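Local coordinates for protein hypoxanthine phosphoribosyltransferase (Bacillus anthracis, PDB 4QYI) that probably catalyses the salvage of hypoxanthine and guanine to their nucleotides by transfer of a phosphoribosyl group, at residues 16-21 against 170-175; 112-117 against 123-128. All coordinates share one frame; numbering follows the deposited sequence.

Interaction 1. Residues 16-21 against 170-175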
ATOM      1  N   GLU A  16       8.053 -17.650  -2.684  1.00 71.30           N
ATOM      2  CA  GLU A  16       7.274 -18.465  -3.612  1.00 73.38           C
ATOM      3  C   GLU A  16       5.990 -19.027  -2.958  1.00 71.45           C
ATOM      4  O   GLU A  16       4.946 -19.113  -3.597  1.00 68.70           O
ATOM      5  CB  GLU A  16       8.185 -19.554  -4.209  1.00 78.43           C
ATOM      6  CG  GLU A  16       7.619 -20.367  -5.346  1.00 80.97           C
ATOM      7  CD  GLU A  16       6.696 -21.509  -4.948  1.00 84.75           C
ATOM      8  OE1 GLU A  16       6.357 -21.660  -3.756  1.00 84.17           O
ATOM      9  OE2 GLU A  16       6.325 -22.292  -5.849  1.00 87.96           O
ATOM     10  N   GLN A  17       6.073 -19.438  -1.701  1.00 72.30           N
ATOM     11  CA  GLN A  17       4.880 -19.914  -1.004  1.00 73.82           C
ATOM     12  C   GLN A  17       3.849 -18.790  -0.891  1.00 71.14           C
ATOM     13  O   GLN A  17       2.652 -19.016  -1.032  1.00 68.14           O
ATOM     14  CB  GLN A  17       5.222 -20.382   0.394  1.00 76.95           C
ATOM     15  CG  GLN A  17       5.901 -21.720   0.461  1.00 82.35           C
ATOM     16  CD  GLN A  17       6.261 -21.992   1.904  1.00 86.85           C
ATOM     17  OE1 GLN A  17       7.172 -21.383   2.448  1.00 85.74           O
ATOM     18  NE2 GLN A  17       5.498 -22.856   2.553  1.00 91.14           N
ATOM     19  N   LEU A  18       4.325 -17.582  -0.618  1.00 67.01           N
ATOM     20  CA  LEU A  18       3.429 -16.443  -0.499  1.00 66.33           C
ATOM     21  C   LEU A  18       2.740 -16.185  -1.820  1.00 66.76           C
ATOM     22  O   LEU A  18       1.529 -16.027  -1.848  1.00 66.47           O
ATOM     23  CB  LEU A  18       4.180 -15.198  -0.058  1.00 62.28           C
ATOM     24  CG  LEU A  18       4.640 -15.241   1.386  1.00 62.72           C
ATOM     25  CD1 LEU A  18       5.688 -14.184   1.696  1.00 61.69           C
ATOM     26  CD2 LEU A  18       3.421 -15.073   2.267  1.00 63.07           C
ATOM     27  N   GLN A  19       3.495 -16.170  -2.911  1.00 67.45           N
ATOM     28  CA  GLN A  19       2.896 -15.924  -4.219  1.00 71.77           C
ATOM     29  C   GLN A  19       1.843 -16.977  -4.576  1.00 68.39           C
ATOM     30  O   GLN A  19       0.777 -16.636  -5.082  1.00 64.93           O
ATOM     31  CB  GLN A  19       3.964 -15.876  -5.303  1.00 80.01           C
ATOM     32  CG  GLN A  19       3.461 -15.471  -6.679  1.00 86.83           C
ATOM     33  CD  GLN A  19       4.425 -15.879  -7.785  1.00 98.87           C
ATOM     34  OE1 GLN A  19       4.026 -16.078  -8.936  1.00103.40           O
ATOM     35  NE2 GLN A  19       5.706 -15.993  -7.443  1.00104.69           N
ATOM     36  N   GLU A  20       2.134 -18.249  -4.331  1.00 68.12           N
ATOM     37  CA  GLU A  20       1.147 -19.298  -4.617  1.00 70.24           C
ATOM     38  C   GLU A  20      -0.125 -19.133  -3.764  1.00 66.15           C
ATOM     39  O   GLU A  20      -1.246 -19.239  -4.264  1.00 61.09           O
ATOM     40  CB  GLU A  20       1.733 -20.702  -4.414  1.00 76.82           C
ATOM     41  CG  GLU A  20       2.646 -21.118  -5.548  1.00 87.29           C
ATOM     42  CD  GLU A  20       1.898 -21.149  -6.860  1.00 94.68           C
ATOM     43  OE1 GLU A  20       2.374 -20.458  -7.771  1.00101.38           O
ATOM     44  OE2 GLU A  20       0.812 -21.777  -6.966  1.00102.75           O
ATOM     45  N   LYS A  21       0.054 -18.887  -2.474  1.00 63.93           N
ATOM     46  CA  LYS A  21      -1.101 -18.760  -1.594  1.00 63.85           C
ATOM     47  C   LYS A  21      -1.964 -17.547  -1.927  1.00 59.11           C
ATOM     48  O   LYS A  21      -3.181 -17.622  -1.888  1.00 56.42           O
ATOM     49  CB  LYS A  21      -0.677 -18.693  -0.132  1.00 65.66           C
ATOM     50  CG  LYS A  21      -1.866 -18.678   0.814  1.00 66.13           C
ATOM     51  CD  LYS A  21      -2.706 -19.922   0.669  1.00 68.92           C
ATOM     52  CE  LYS A  21      -1.973 -21.128   1.204  1.00 73.20           C
ATOM     53  NZ  LYS A  21      -2.756 -22.366   0.984  1.00 77.40           N
ATOM     54  N   PRO A 170      10.877  -9.946   1.099  1.00 64.27           N
ATOM     55  CA  PRO A 170       9.909 -10.584   0.207  1.00 61.39           C
ATOM     56  C   PRO A 170       9.337 -11.898   0.740  1.00 61.79           C
ATOM     57  O   PRO A 170       8.501 -12.533   0.081  1.00 61.16           O
ATOM     58  CB  PRO A 170      10.719 -10.824  -1.058  1.00 63.98           C
ATOM     59  CG  PRO A 170      12.124 -10.994  -0.575  1.00 66.64           C
ATOM     60  CD  PRO A 170      12.257 -10.040   0.580  1.00 66.11           C
ATOM     61  N   PHE A 171       9.776 -12.284   1.934  1.00 62.69           N
ATOM     62  CA  PHE A 171       9.343 -13.504   2.606  1.00 64.92           C
ATOM     63  C   PHE A 171       8.982 -13.136   4.044  1.00 65.07           C
ATOM     64  O   PHE A 171       9.220 -12.004   4.473  1.00 63.49           O
ATOM     65  CB  PHE A 171      10.496 -14.539   2.604  1.00 68.88           C
ATOM     66  CG  PHE A 171      11.776 -13.993   3.164  1.00 70.97           C
ATOM     67  CD1 PHE A 171      12.015 -13.990   4.536  1.00 73.17           C
ATOM     68  CD2 PHE A 171      12.739 -13.458   2.319  1.00 73.21           C
ATOM     69  CE1 PHE A 171      13.190 -13.460   5.055  1.00 75.25           C
ATOM     70  CE2 PHE A 171      13.921 -12.948   2.821  1.00 75.33           C
ATOM     71  CZ  PHE A 171      14.146 -12.940   4.189  1.00 77.02           C
ATOM     72  N   ILE A 172       8.408 -14.090   4.773  1.00 67.00           N
ATOM     73  CA  ILE A 172       8.060 -13.913   6.176  1.00 70.65           C
ATOM     74  C   ILE A 172       9.056 -14.707   7.021  1.00 74.34           C
ATOM     75  O   ILE A 172       9.338 -15.874   6.744  1.00 77.48           O
ATOM     76  CB  ILE A 172       6.606 -14.313   6.456  1.00 71.88           C
ATOM     77  CG1 ILE A 172       5.690 -13.284   5.740  1.00 70.84           C
ATOM     78  CG2 ILE A 172       6.322 -14.350   7.951  1.00 74.14           C
ATOM     79  CD1 ILE A 172       4.223 -13.290   6.061  1.00 71.20           C
ATOM     80  N   ALA A 173       9.593 -14.058   8.054  1.00 74.05           N
ATOM     81  CA  ALA A 173      10.583 -14.677   8.921  1.00 78.65           C
ATOM     82  C   ALA A 173      10.325 -14.491  10.396  1.00 79.24           C
ATOM     83  O   ALA A 173       9.633 -13.567  10.802  1.00 78.58           O
ATOM     84  CB  ALA A 173      11.949 -14.093   8.608  1.00 79.76           C
ATOM     85  N   SER A 174      10.920 -15.376  11.185  1.00 84.20           N
ATOM     86  CA  SER A 174      10.874 -15.284  12.627  1.00 87.13           C
ATOM     87  C   SER A 174      12.045 -14.377  13.002  1.00 91.49           C
ATOM     88  O   SER A 174      13.001 -14.241  12.236  1.00 89.44           O
ATOM     89  CB  SER A 174      11.019 -16.667  13.275  1.00 89.59           C
ATOM     90  OG  SER A 174      12.148 -17.366  12.780  1.00 92.70           O
ATOM     91  N   VAL A 175      11.943 -13.751  14.169  1.00 96.61           N
ATOM     92  CA  VAL A 175      12.944 -12.852  14.713  1.00100.57           C
ATOM     93  C   VAL A 175      13.032 -13.314  16.176  1.00112.13           C
ATOM     94  O   VAL A 175      12.078 -13.900  16.643  1.00117.03           O
ATOM     95  CB  VAL A 175      12.490 -11.378  14.713  1.00 96.48           C
ATOM     96  CG1 VAL A 175      12.224 -10.870  13.310  1.00 94.18           C
ATOM     97  CG2 VAL A 175      11.242 -11.200  15.557  1.00 97.26           C
TER

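Interaction 2. Residues 112-117 against 123-128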
ATOM      1  N   PHE A 112     -14.210  -4.802  16.048  1.00 65.07           N
ATOM      2  CA  PHE A 112     -14.580  -3.414  16.218  1.00 64.15           C
ATOM      3  C   PHE A 112     -14.686  -2.761  14.829  1.00 62.64           C
ATOM      4  O   PHE A 112     -15.629  -2.028  14.534  1.00 63.11           O
ATOM      5  CB  PHE A 112     -13.520  -2.740  17.106  1.00 64.86           C
ATOM      6  CG  PHE A 112     -13.867  -1.372  17.553  1.00 65.44           C
ATOM      7  CD1 PHE A 112     -13.515  -0.267  16.791  1.00 65.34           C
ATOM      8  CD2 PHE A 112     -14.500  -1.185  18.766  1.00 67.38           C
ATOM      9  CE1 PHE A 112     -13.820   1.004  17.224  1.00 66.79           C
ATOM     10  CE2 PHE A 112     -14.801   0.084  19.210  1.00 69.29           C
ATOM     11  CZ  PHE A 112     -14.461   1.182  18.442  1.00 69.06           C
ATOM     12  N   LEU A 113     -13.727  -3.034  13.954  1.00 61.59           N
ATOM     13  CA  LEU A 113     -13.776  -2.456  12.601  1.00 61.22           C
ATOM     14  C   LEU A 113     -14.974  -2.993  11.809  1.00 60.55           C
ATOM     15  O   LEU A 113     -15.572  -2.286  11.005  1.00 59.93           O
ATOM     16  CB  LEU A 113     -12.479  -2.683  11.840  1.00 61.99           C
ATOM     17  CG  LEU A 113     -11.255  -2.004  12.458  1.00 62.59           C
ATOM     18  CD1 LEU A 113     -10.034  -2.254  11.587  1.00 64.27           C
ATOM     19  CD2 LEU A 113     -11.460  -0.506  12.622  1.00 63.27           C
ATOM     20  N   LYS A 114     -15.346  -4.228  12.091  1.00 60.78           N
ATOM     21  CA  LYS A 114     -16.519  -4.827  11.469  1.00 61.82           C
ATOM     22  C   LYS A 114     -17.777  -4.009  11.783  1.00 60.79           C
ATOM     23  O   LYS A 114     -18.534  -3.652  10.884  1.00 60.49           O
ATOM     24  CB  LYS A 114     -16.691  -6.251  11.984  1.00 64.35           C
ATOM     25  CG  LYS A 114     -17.886  -6.982  11.409  1.00 67.21           C
ATOM     26  CD  LYS A 114     -17.922  -8.415  11.922  1.00 70.39           C
ATOM     27  CE  LYS A 114     -19.129  -9.165  11.396  1.00 74.27           C
ATOM     28  NZ  LYS A 114     -19.165 -10.572  11.873  1.00 78.11           N
ATOM     29  N   ASP A 115     -17.999  -3.711  13.065  1.00 60.17           N
ATOM     30  CA  ASP A 115     -19.150  -2.898  13.467  1.00 59.98           C
ATOM     31  C   ASP A 115     -19.130  -1.526  12.789  1.00 58.02           C
ATOM     32  O   ASP A 115     -20.173  -0.990  12.419  1.00 57.89           O
ATOM     33  CB  ASP A 115     -19.178  -2.718  14.976  1.00 61.69           C
ATOM     34  CG  ASP A 115     -19.539  -3.986  15.711  1.00 64.20           C
ATOM     35  OD1 ASP A 115     -20.038  -4.942  15.083  1.00 65.98           O
ATOM     36  OD2 ASP A 115     -19.378  -4.008  16.945  1.00 66.41           O
ATOM     37  N   HIS A 116     -17.945  -0.939  12.634  1.00 56.62           N
ATOM     38  CA  HIS A 116     -17.845   0.358  11.974  1.00 55.86           C
ATOM     39  C   HIS A 116     -18.326   0.266  10.515  1.00 55.48           C
ATOM     40  O   HIS A 116     -19.130   1.077  10.059  1.00 55.12           O
ATOM     41  CB  HIS A 116     -16.412   0.903  12.022  1.00 55.83           C
ATOM     42  CG  HIS A 116     -16.229   2.176  11.253  1.00 56.02           C
ATOM     43  ND1 HIS A 116     -16.788   3.369  11.647  1.00 56.75           N
ATOM     44  CD2 HIS A 116     -15.541   2.444  10.123  1.00 56.42           C
ATOM     45  CE1 HIS A 116     -16.464   4.314  10.787  1.00 57.43           C
ATOM     46  NE2 HIS A 116     -15.708   3.778   9.850  1.00 57.31           N
ATOM     47  N   PHE A 117     -17.827  -0.724   9.799  1.00 55.82           N
ATOM     48  CA  PHE A 117     -18.216  -0.871   8.399  1.00 56.71           C
ATOM     49  C   PHE A 117     -19.703  -1.202   8.253  1.00 57.39           C
ATOM     50  O   PHE A 117     -20.357  -0.693   7.337  1.00 57.12           O
ATOM     51  CB  PHE A 117     -17.378  -1.899   7.681  1.00 57.81           C
ATOM     52  CG  PHE A 117     -15.932  -1.530   7.561  1.00 58.18           C
ATOM     53  CD1 PHE A 117     -15.558  -0.367   6.905  1.00 58.71           C
ATOM     54  CD2 PHE A 117     -14.950  -2.370   8.055  1.00 58.57           C
ATOM     55  CE1 PHE A 117     -14.223  -0.030   6.770  1.00 60.06           C
ATOM     56  CE2 PHE A 117     -13.611  -2.042   7.928  1.00 59.43           C
ATOM     57  CZ  PHE A 117     -13.247  -0.874   7.284  1.00 60.32           C
ATOM     58  N   LYS A 123     -23.485  -4.483   1.155  1.00 49.78           N
ATOM     59  CA  LYS A 123     -24.264  -5.650   0.738  1.00 53.24           C
ATOM     60  C   LYS A 123     -23.658  -6.897   1.379  1.00 52.66           C
ATOM     61  O   LYS A 123     -24.378  -7.767   1.842  1.00 51.22           O
ATOM     62  CB  LYS A 123     -24.241  -5.771  -0.779  1.00 55.06           C
ATOM     63  CG  LYS A 123     -24.956  -6.989  -1.341  1.00 61.04           C
ATOM     64  CD  LYS A 123     -24.812  -6.975  -2.862  1.00 65.42           C
ATOM     65  CE  LYS A 123     -25.467  -8.097  -3.658  1.00 76.05           C
ATOM     66  NZ  LYS A 123     -24.738  -9.387  -3.510  1.00 80.60           N
ATOM     67  N   ALA A 124     -22.322  -6.942   1.452  1.00 51.13           N
ATOM     68  CA  ALA A 124     -21.620  -8.069   2.057  1.00 51.37           C
ATOM     69  C   ALA A 124     -20.280  -7.582   2.613  1.00 50.93           C
ATOM     70  O   ALA A 124     -19.700  -6.622   2.103  1.00 48.10           O
ATOM     71  CB  ALA A 124     -21.400  -9.158   1.033  1.00 53.97           C
ATOM     72  N   LEU A 125     -19.814  -8.228   3.679  1.00 50.76           N
ATOM     73  CA  LEU A 125     -18.581  -7.827   4.335  1.00 49.83           C
ATOM     74  C   LEU A 125     -17.847  -9.054   4.800  1.00 50.43           C
ATOM     75  O   LEU A 125     -18.310  -9.773   5.674  1.00 52.01           O
ATOM     76  CB  LEU A 125     -18.907  -6.962   5.544  1.00 49.62           C
ATOM     77  CG  LEU A 125     -17.717  -6.428   6.365  1.00 50.13           C
ATOM     78  CD1 LEU A 125     -16.937  -5.395   5.591  1.00 48.73           C
ATOM     79  CD2 LEU A 125     -18.246  -5.824   7.651  1.00 50.56           C
ATOM     80  N   LYS A 126     -16.696  -9.308   4.199  0.50 51.63           N
ATOM     81  CA  LYS A 126     -15.912 -10.482   4.554  0.50 52.99           C
ATOM     82  C   LYS A 126     -14.513 -10.061   4.924  0.50 52.02           C
ATOM     83  O   LYS A 126     -14.085  -8.968   4.568  0.50 50.45           O
ATOM     84  CB  LYS A 126     -15.855 -11.436   3.369  0.50 54.97           C
ATOM     85  CG  LYS A 126     -17.221 -11.895   2.872  0.50 56.37           C
ATOM     86  CD  LYS A 126     -18.008 -12.667   3.918  0.50 57.88           C
ATOM     87  CE  LYS A 126     -19.362 -13.115   3.389  0.50 59.71           C
ATOM     88  NZ  LYS A 126     -20.069 -13.929   4.413  0.50 61.64           N
ATOM     89  N   PHE A 127     -13.808 -10.945   5.624  1.00 54.52           N
ATOM     90  CA  PHE A 127     -12.435 -10.698   6.042  1.00 56.22           C
ATOM     91  C   PHE A 127     -11.448 -11.655   5.391  1.00 55.29           C
ATOM     92  O   PHE A 127     -11.713 -12.854   5.289  1.00 59.37           O
ATOM     93  CB  PHE A 127     -12.345 -10.762   7.565  1.00 60.12           C
ATOM     94  CG  PHE A 127     -13.181  -9.718   8.202  1.00 64.06           C
ATOM     95  CD1 PHE A 127     -12.680  -8.451   8.369  1.00 61.87           C
ATOM     96  CD2 PHE A 127     -14.502  -9.972   8.508  1.00 67.00           C
ATOM     97  CE1 PHE A 127     -13.464  -7.461   8.895  1.00 66.08           C
ATOM     98  CE2 PHE A 127     -15.294  -8.990   9.043  1.00 72.28           C
ATOM     99  CZ  PHE A 127     -14.773  -7.727   9.238  1.00 68.99           C
ATOM    100  N   CYS A 128     -10.321 -11.086   4.976  1.00 50.99           N
ATOM    101  CA  CYS A 128      -9.245 -11.809   4.336  1.00 52.91           C
ATOM    102  C   CYS A 128      -7.935 -11.486   5.030  1.00 52.67           C
ATOM    103  O   CYS A 128      -7.505 -10.337   5.022  1.00 54.27           O
ATOM    104  CB  CYS A 128      -9.156 -11.387   2.867  1.00 52.56           C
ATOM    105  SG  CYS A 128      -7.778 -12.148   1.969  1.00 54.71           S
TER

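Interaction 1. Residues 16-21 against 170-175
Leu-18 meets Phe-171 at the backbone and not at the aromatic ring: Phe-171 CB is 4.9 Å from Leu-18 CD1, and the ring lies farther off. The phenyl group leads away from the helix, because chi1 of 53° sets CG beside both the backbone N and the carbonyl carbon. One edge of the ring instead receives the methyl group of Ala-173, two residues on, which lies in the ring plane with its CB 3.8 Å from CE1 of Phe-171. From segment 170-175, Leu-18 meets the chain where the loop enters strand 172-175. A single methyl group does the touching. CD1 of Leu-18, carried to the outer end of the side chain by a chi2 of 165°, lies 3.6 Å from the carbonyl O of Pro-170 and 3.8 Å from CA of Phe-171. It also meets the flank of Ile-172, with Leu-18 CD1 and Ile-172 CG1 4.1 Å apart. The two segments bury 116 Å² in all, more than half of it on the leucine.

Around this point Leu-18 also packs on Ile-13, Phe-148 and Tyr-158, while Ile-172 touches Leu-130 and Ile-155. Strand 172-175 is the middle strand of a three-stranded antiparallel sheet between 8-13 and 155-156, and Ile-172 is joined by backbone hydrogen bonds to Leu-12 and Ile-13. Such a small sheet, built from the two chain ends and strand 155-156, is consistent with the hood of type I phosphoribosyltransferases, and the contact joins it to the start of helix 15-32. Chemically the junction is dispersive: one branched apolar side chain lies against main-chain atoms and a neighbouring aliphatic flank, so the fit depends on shape rather than on directed polar bonds between the two segments.

Interaction 2. Residues 112-117 against 123-128
Lys-114 holds CG anti to its backbone N (chi1 180°) and stays extended from there on, which carries its aliphatic chain past the end of the Phe-127 ring. The phenylalanine comes from the strand with CG anti to the carbonyl carbon (chi1 -62°), and the two side chains cross at about a right angle. CB of Lys-114 lies 3.7 Å from CZ of Phe-127, and farther along the lysine its CD is 3.9 Å from CE2 of the same ring. Methylenes thus make this contact, not the ammonium group.

Leu-125, two residues earlier on the same side of the strand, sets its forked end against both Lys-114 and Phe-117. Its CD2 is 3.9 Å from CG of Lys-114 and equally far from the carbonyl O of that residue, while Phe-117 CB sits 4.0 Å from Leu-125 CD2. CD1 of Leu-125 reaches the same CB at 4.1 Å. Phe-117 therefore contributes chiefly the root of its side chain, its ring extending to Ile-88 and Ile-92.

The segments run nearly antiparallel, at 157°, with their axes 10.1 Å apart, a separation bridged by side chains. Within the sheet, Leu-125 touches Val-97 and Phe-127 touches Val-99 of the adjoining parallel strand 96-101. Strand 96-101, helix 108-118 and strand 124-129 form a beta-alpha-beta crossover of the phosphoribosyltransferase core, with the helix between the two parallel strands in sequence and packed on the second.

Interaction 2 is nested in sequence within the long span that interaction 1 closes, yet the two lie on opposite sides of the chain's centre. Their centres are 26 Å apart and their nearest atoms about 8 Å, with no direct touch. The magnesium ion, which probably marks the active site, is about 11 Å from the side chain of Ile-172 in interaction 1 and about 11 Å from that of Phe-127 in interaction 2. Glu-101 and Asp-102, which bind the metal, lie at the C-terminal end of strand 96-101 and just after it, ahead of strand 103-104 and helix 108-118. Interaction 2 packs within the core, whereas interaction 1 joins helix 15-32 to the smaller sheet.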